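Local coordinates for CBS domain containing membrane protein (Sphaerobacter thermophilus, PDB 4ESY), which is of unknown function but carries a C-terminal pair of CBS domains, modules that in relatives often bind adenosine-containing ligands and regulate the protein they belong to, at residues Ile150-Arg153 and Arg154-Leu157. Residues are numbered along the deposited sequence; the frame is centred on the assembly and turned at random.
Sequences IVTR and RDLL
Thr-152 and Asp-155 trade bonds where strand 146-152 runs into helix 153-157. Thr-152 OG1, set between its own backbone N and carbonyl carbon (chi1 62°), accepts from Asp-155 N at 3.1 Å, almost straight. In return Asp-155, its CG anti to the carbonyl carbon (chi1 -62°), swings its carboxylate back over the strand end, and OD2 takes the N-H of Thr-152 at 2.9 Å; this donor comes from above the carboxylate plane, 41° out of it. A water donates to OD2 and to Ile-150 O, tying the carboxylate to the strand a second time. With an alanine at Asp-155 the N-H of Thr-152 is likely to lose its acceptor, and the water one of its two anchors. On the buried side, Val-151 CG1 meets Leu-156 CD2 at 3.8 Å, the two side chains crossing at about a right angle, and both pack on Ile-127 and Met-131 of helix 124-134. Leu-156 N donates to Thr-152 O, starting the helical bonding. Arg-154, extended and exposed, makes a salt bridge through NH2 with an acidic side chain of another protein chain. The reciprocal Thr-Asp pair is a capping box, with Thr-152 as N-cap, at the junction between the last strand and the closing helix of the second CBS motif.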
loop_
_atom_site.group_PDB
_atom_site.type_symbol
_atom_site.label_atom_id
_atom_site.label_comp_id
_atom_site.label_asym_id
_atom_site.label_seq_id
_atom_site.Cartn_x
_atom_site.Cartn_y
_atom_site.Cartn_z
ATOM N N ILE B 150 -8.314 -0.039 -10.493
ATOM C CA ILE B 150 -8.303 0.954 -9.422
ATOM C C ILE B 150 -6.899 1.530 -9.382
ATOM O O ILE B 150 -5.927 0.789 -9.352
ATOM C CB ILE B 150 -8.646 0.380 -8.033
ATOM C CG1 ILE B 150 -10.127 0.050 -7.911
ATOM C CG2 ILE B 150 -8.332 1.427 -6.934
ATOM C CD1 ILE B 150 -10.485 -0.720 -6.613
ATOM N N VAL B 151 -6.793 2.848 -9.446
ATOM C CA VAL B 151 -5.485 3.482 -9.421
ATOM C C VAL B 151 -5.289 4.015 -8.001
ATOM O O VAL B 151 -6.177 4.669 -7.439
ATOM C CB VAL B 151 -5.399 4.621 -10.449
ATOM C CG1 VAL B 151 -4.149 5.519 -10.189
ATOM C CG2 VAL B 151 -5.398 4.045 -11.860
ATOM N N THR B 152 -4.170 3.660 -7.386
ATOM C CA THR B 152 -3.900 4.120 -6.028
ATOM C C THR B 152 -2.829 5.214 -6.013
ATOM O O THR B 152 -2.110 5.422 -6.987
ATOM C CB THR B 152 -3.389 2.975 -5.151
ATOM O OG1 THR B 152 -2.150 2.511 -5.703
ATOM C CG2 THR B 152 -4.397 1.824 -5.158
ATOM N N ARG B 153 -2.699 5.865 -4.869
ATOM C CA ARG B 153 -1.655 6.854 -4.662
ATOM C C ARG B 153 -0.283 6.175 -4.834
ATOM O O ARG B 153 0.579 6.724 -5.482
ATOM C CB ARG B 153 -1.827 7.518 -3.292
ATOM C CG ARG B 153 -0.937 8.705 -3.031
ATOM C CD ARG B 153 -1.296 9.369 -1.695
ATOM N NE ARG B 153 -2.573 10.094 -1.762
ATOM C CZ ARG B 153 -2.679 11.415 -1.937
ATOM N NH1 ARG B 153 -1.581 12.164 -2.053
ATOM N NH2 ARG B 153 -3.877 11.997 -1.978
ATOM N N ARG B 154 -0.111 4.962 -4.303
ATOM C CA ARG B 154 1.144 4.235 -4.500
ATOM C C ARG B 154 1.525 4.036 -5.975
ATOM O O ARG B 154 2.696 4.212 -6.334
ATOM C CB ARG B 154 1.135 2.867 -3.795
ATOM C CG ARG B 154 2.333 1.995 -4.247
ATOM C CD ARG B 154 2.446 0.623 -3.545
ATOM N NE ARG B 154 3.632 -0.119 -3.993
ATOM C CZ ARG B 154 3.850 -1.408 -3.713
ATOM N NH1 ARG B 154 2.944 -2.096 -3.004
ATOM N NH2 ARG B 154 4.956 -2.025 -4.152
ATOM N N ASP B 155 0.557 3.631 -6.807
ATOM C CA ASP B 155 0.771 3.538 -8.246
ATOM C C ASP B 155 1.308 4.849 -8.810
ATOM O O ASP B 155 2.239 4.872 -9.619
ATOM C CB ASP B 155 -0.536 3.222 -9.006
ATOM C CG ASP B 155 -1.164 1.853 -8.615
ATOM O OD1 ASP B 155 -0.398 0.908 -8.268
ATOM O OD2 ASP B 155 -2.431 1.732 -8.667
ATOM N N LEU B 156 0.698 5.943 -8.422
ATOM C CA LEU B 156 1.049 7.195 -9.050
ATOM C C LEU B 156 2.462 7.647 -8.615
ATOM O O LEU B 156 3.176 8.269 -9.382
ATOM C CB LEU B 156 0.003 8.265 -8.737
ATOM C CG LEU B 156 -1.362 8.096 -9.422
ATOM C CD1 LEU B 156 -2.203 9.323 -9.128
ATOM C CD2 LEU B 156 -1.303 7.902 -10.938
ATOM N N LEU B 157 2.856 7.275 -7.404
ATOM C CA LEU B 157 4.135 7.736 -6.856
ATOM C C LEU B 157 5.315 7.048 -7.507
ATOM O O LEU B 157 6.450 7.474 -7.325
ATOM C CB LEU B 157 4.180 7.525 -5.353
ATOM C CG LEU B 157 3.316 8.559 -4.676
ATOM C CD1 LEU B 157 3.034 8.163 -3.216
ATOM C CD2 LEU B 157 4.037 9.921 -4.755
HETATM O O HOH W 1 -3.729 -0.545 -8.280
HETATM O O HOH W 2 -1.019 -0.083 -5.076
#